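PDB 3S6S: Ac-ASP-7, which is of unknown function but, as a secreted hookworm protein of the SCP/TAPS (pathogenesis-related) family, is probably involved in interactions between parasite and host. Local coordinates for residues 47-61 with 109-121. Residues are numbered along the deposited sequence; the frame is centred on the assembly and turned at random.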
# COMPACT_ATOMS: atom_id res chain seq x y z
N MET A 47 8.70 -10.52 -0.07
CA MET A 47 7.79 -9.39 -0.09
C MET A 47 6.71 -9.60 0.96
O MET A 47 6.23 -10.72 1.15
CB MET A 47 7.20 -9.22 -1.49
CG MET A 47 6.20 -8.07 -1.63
SD MET A 47 6.93 -6.42 -1.73
CE MET A 47 7.78 -6.51 -3.31
N TYR A 48 6.34 -8.53 1.66
CA TYR A 48 5.22 -8.60 2.59
C TYR A 48 4.02 -8.01 1.91
O TYR A 48 4.14 -7.00 1.24
CB TYR A 48 5.52 -7.84 3.88
CG TYR A 48 6.23 -8.72 4.88
CD1 TYR A 48 7.51 -9.19 4.62
CD2 TYR A 48 5.60 -9.13 6.06
CE1 TYR A 48 8.16 -10.01 5.50
CE2 TYR A 48 6.25 -9.96 6.95
CZ TYR A 48 7.54 -10.40 6.66
OH TYR A 48 8.21 -11.22 7.52
N GLY A 49 2.87 -8.66 2.05
CA GLY A 49 1.63 -8.05 1.59
C GLY A 49 1.33 -6.90 2.54
O GLY A 49 1.79 -6.91 3.68
N LEU A 50 0.60 -5.90 2.09
CA LEU A 50 0.21 -4.86 3.02
C LEU A 50 -1.13 -5.21 3.64
O LEU A 50 -2.13 -5.43 2.94
CB LEU A 50 0.13 -3.51 2.32
CG LEU A 50 1.37 -2.97 1.61
CD1 LEU A 50 1.01 -1.69 0.90
CD2 LEU A 50 2.50 -2.73 2.60
N VAL A 51 -1.16 -5.28 4.96
CA VAL A 51 -2.42 -5.39 5.65
C VAL A 51 -3.16 -4.06 5.57
O VAL A 51 -2.60 -3.03 5.92
CB VAL A 51 -2.20 -5.78 7.11
CG1 VAL A 51 -3.48 -5.58 7.90
CG2 VAL A 51 -1.70 -7.22 7.19
N TYR A 52 -4.40 -4.09 5.10
CA TYR A 52 -5.26 -2.91 5.13
C TYR A 52 -5.73 -2.62 6.55
O TYR A 52 -6.36 -3.46 7.19
CB TYR A 52 -6.46 -3.01 4.18
CG TYR A 52 -7.03 -1.63 3.95
CD1 TYR A 52 -6.63 -0.87 2.85
CD2 TYR A 52 -7.90 -1.05 4.87
CE1 TYR A 52 -7.11 0.41 2.66
CE2 TYR A 52 -8.38 0.24 4.69
CZ TYR A 52 -7.98 0.96 3.59
OH TYR A 52 -8.45 2.24 3.40
N ASP A 53 -5.40 -1.43 7.03
CA ASP A 53 -5.54 -1.10 8.44
C ASP A 53 -6.38 0.17 8.60
O ASP A 53 -5.94 1.27 8.25
CB ASP A 53 -4.15 -0.90 9.05
CG ASP A 53 -4.18 -0.52 10.53
OD1 ASP A 53 -5.10 0.20 11.00
OD2 ASP A 53 -3.23 -0.92 11.24
N CYS A 54 -7.59 -0.01 9.15
CA CYS A 54 -8.55 1.08 9.32
C CYS A 54 -8.01 2.20 10.18
O CYS A 54 -8.36 3.36 9.98
CB CYS A 54 -9.86 0.57 9.94
SG CYS A 54 -10.64 -0.79 9.04
N GLY A 55 -7.17 1.85 11.15
CA GLY A 55 -6.48 2.84 11.96
C GLY A 55 -5.61 3.74 11.10
O GLY A 55 -5.66 4.96 11.24
N LEU A 56 -4.84 3.14 10.20
CA LEU A 56 -4.04 3.93 9.28
C LEU A 56 -4.89 4.65 8.23
O LEU A 56 -4.49 5.69 7.72
CB LEU A 56 -2.96 3.10 8.60
CG LEU A 56 -1.88 2.52 9.51
CD1 LEU A 56 -0.89 1.71 8.71
CD2 LEU A 56 -1.19 3.65 10.29
N GLU A 57 -6.06 4.11 7.90
CA GLU A 57 -6.95 4.87 7.03
C GLU A 57 -7.42 6.15 7.73
O GLU A 57 -7.48 7.21 7.12
CB GLU A 57 -8.15 4.06 6.56
CG GLU A 57 -9.29 4.98 6.14
CD GLU A 57 -10.42 4.29 5.39
OE1 GLU A 57 -10.24 3.13 4.93
OE2 GLU A 57 -11.48 4.93 5.24
N GLU A 58 -7.71 6.05 9.02
CA GLU A 58 -8.05 7.21 9.82
C GLU A 58 -6.86 8.20 9.92
O GLU A 58 -7.06 9.42 9.95
CB GLU A 58 -8.54 6.76 11.19
CG GLU A 58 -8.84 7.87 12.20
CD GLU A 58 -9.71 9.01 11.65
OE1 GLU A 58 -9.59 10.15 12.19
OE2 GLU A 58 -10.51 8.79 10.71
N GLU A 59 -5.63 7.69 9.97
CA GLU A 59 -4.49 8.59 9.95
C GLU A 59 -4.42 9.28 8.58
O GLU A 59 -4.14 10.47 8.49
CB GLU A 59 -3.17 7.89 10.29
CG GLU A 59 -3.15 7.13 11.64
CD GLU A 59 -1.74 6.70 12.03
OE1 GLU A 59 -1.57 6.14 13.14
OE2 GLU A 59 -0.80 6.95 11.24
N ALA A 60 -4.70 8.54 7.52
CA ALA A 60 -4.71 9.15 6.20
C ALA A 60 -5.75 10.28 6.14
O ALA A 60 -5.49 11.34 5.55
CB ALA A 60 -4.95 8.12 5.12
N ARG A 61 -6.91 10.06 6.76
CA ARG A 61 -7.95 11.08 6.82
C ARG A 61 -7.45 12.32 7.58
O ARG A 61 -7.76 13.44 7.20
CB ARG A 61 -9.22 10.55 7.47
CG ARG A 61 -10.43 11.50 7.34
CD ARG A 61 -11.65 11.12 8.22
NE ARG A 61 -11.38 11.25 9.65
CZ ARG A 61 -11.26 12.42 10.30
NH1 ARG A 61 -11.40 13.58 9.66
NH2 ARG A 61 -11.00 12.43 11.61
N VAL A 109 4.93 2.38 -2.36
CA VAL A 109 3.94 1.35 -2.68
C VAL A 109 4.55 -0.04 -2.65
O VAL A 109 3.93 -1.03 -2.26
CB VAL A 109 3.38 1.60 -4.09
CG1 VAL A 109 2.54 0.41 -4.58
CG2 VAL A 109 2.59 2.91 -4.11
N VAL A 110 5.81 -0.09 -3.02
CA VAL A 110 6.45 -1.32 -3.46
C VAL A 110 7.54 -1.81 -2.47
O VAL A 110 8.09 -2.90 -2.64
CB VAL A 110 6.96 -1.06 -4.91
CG1 VAL A 110 8.43 -1.38 -5.10
CG2 VAL A 110 6.04 -1.71 -5.92
N TYR A 111 7.81 -1.01 -1.44
CA TYR A 111 8.80 -1.27 -0.40
C TYR A 111 8.49 -2.56 0.35
O TYR A 111 7.51 -2.63 1.08
CB TYR A 111 8.79 -0.09 0.60
CG TYR A 111 9.81 -0.16 1.71
CD1 TYR A 111 9.53 0.37 2.96
CD2 TYR A 111 11.07 -0.73 1.51
CE1 TYR A 111 10.47 0.32 3.98
CE2 TYR A 111 12.00 -0.79 2.52
CZ TYR A 111 11.70 -0.26 3.75
OH TYR A 111 12.63 -0.31 4.76
N PRO A 112 9.35 -3.59 0.19
CA PRO A 112 9.07 -4.94 0.72
C PRO A 112 8.92 -5.02 2.24
O PRO A 112 8.39 -6.01 2.72
CB PRO A 112 10.28 -5.75 0.25
CG PRO A 112 10.81 -5.01 -0.94
CD PRO A 112 10.58 -3.55 -0.62
N LYS A 113 9.35 -3.99 2.98
CA LYS A 113 9.32 -4.06 4.44
C LYS A 113 8.18 -3.26 5.08
O LYS A 113 8.04 -3.25 6.31
CB LYS A 113 10.67 -3.66 5.03
CG LYS A 113 11.78 -4.59 4.59
CD LYS A 113 13.16 -4.21 5.14
CE LYS A 113 14.20 -5.26 4.69
NZ LYS A 113 15.57 -4.89 5.10
N ALA A 114 7.39 -2.59 4.26
CA ALA A 114 6.11 -2.08 4.74
C ALA A 114 5.19 -3.28 4.94
O ALA A 114 5.27 -4.24 4.18
CB ALA A 114 5.51 -1.07 3.74
N THR A 115 4.33 -3.25 5.95
CA THR A 115 3.47 -4.39 6.26
C THR A 115 2.00 -4.04 6.43
O THR A 115 1.15 -4.93 6.51
CB THR A 115 3.90 -5.12 7.55
OG1 THR A 115 3.51 -4.34 8.69
CG2 THR A 115 5.39 -5.38 7.56
N ARG A 116 1.71 -2.74 6.53
CA ARG A 116 0.33 -2.29 6.59
C ARG A 116 0.17 -0.85 6.13
O ARG A 116 1.13 -0.07 6.15
CB ARG A 116 -0.30 -2.52 7.98
CG ARG A 116 0.47 -1.99 9.15
CD ARG A 116 -0.37 -2.08 10.42
NE ARG A 116 -0.17 -3.32 11.15
CZ ARG A 116 -1.11 -3.92 11.88
NH1 ARG A 116 -2.34 -3.40 11.96
NH2 ARG A 116 -0.85 -5.06 12.51
N PHE A 117 -1.05 -0.53 5.69
CA PHE A 117 -1.38 0.78 5.19
C PHE A 117 -2.89 0.99 5.26
O PHE A 117 -3.64 0.04 5.43
CB PHE A 117 -0.90 0.96 3.74
CG PHE A 117 -1.80 0.31 2.70
CD1 PHE A 117 -2.26 -0.99 2.84
CD2 PHE A 117 -2.18 1.02 1.56
CE1 PHE A 117 -3.07 -1.58 1.86
CE2 PHE A 117 -2.99 0.44 0.59
CZ PHE A 117 -3.43 -0.86 0.74
N GLY A 118 -3.31 2.23 5.09
CA GLY A 118 -4.70 2.59 4.93
C GLY A 118 -4.79 3.88 4.12
O GLY A 118 -3.83 4.67 4.09
N CYS A 119 -5.92 4.10 3.46
CA CYS A 119 -6.08 5.28 2.62
C CYS A 119 -7.40 5.98 2.87
O CYS A 119 -8.36 5.38 3.35
CB CYS A 119 -5.97 4.92 1.14
SG CYS A 119 -4.60 3.80 0.77
N SER A 120 -7.45 7.25 2.54
CA SER A 120 -8.69 7.99 2.63
C SER A 120 -8.71 8.98 1.49
O SER A 120 -7.66 9.35 0.97
CB SER A 120 -8.80 8.70 3.97
OG SER A 120 -10.01 9.43 4.04
N GLY A 121 -9.90 9.41 1.09
CA GLY A 121 -10.02 10.39 0.02
C GLY A 121 -11.09 11.42 0.30
O GLY A 121 -11.91 11.26 1.20
O HOH W 1 -11.44 7.51 5.78
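The alpha-beta-alpha core of the SCP/TAPS fold shows how one edge of a strand can serve a strand and then a helix: strand 116-121 pairs in parallel with strand 51-53, then runs on alongside helix 54-61, the two axes 5.5 Å apart at closest and 43° between their directions. In the paired half, Val51 N donates to Thr115 O at 2.8 Å, Phe117 N to Val51 O and Asp53 N to Phe117 O. On one face of this sheet a chi1 of 79° sets Phe117 CG between the backbone N and the carbonyl carbon, and its ring takes Leu50 CD1 over one face, while the edge of the Tyr52 ring turns toward the Phe117 face with the planes at 75°. On the other face Arg116 NH1 reaches Asp53 OD2 at 2.7 Å, a salt bridge that lies in the guanidinium plane but comes from above the carboxylate. The other oxygen, Asp53 OD1, caps the helix by accepting from Leu56 N, so a single carboxylate joins the helix start to the strand. Where the helix takes over, Gly118 lets the backbones close to a CA-CA distance of 3.8 Å between Glu57 and Gly118, and Ala60 CB rests on Ser120 N. Gly118 CA also sits over the Tyr52 ring. Beyond that ring the buried hydroxyl has two partners: Tyr52 OH accepts from Cys119 N at 3.1 Å and donates to Glu57 OE1, whose companion OE2 reaches Ser120 OG through one water.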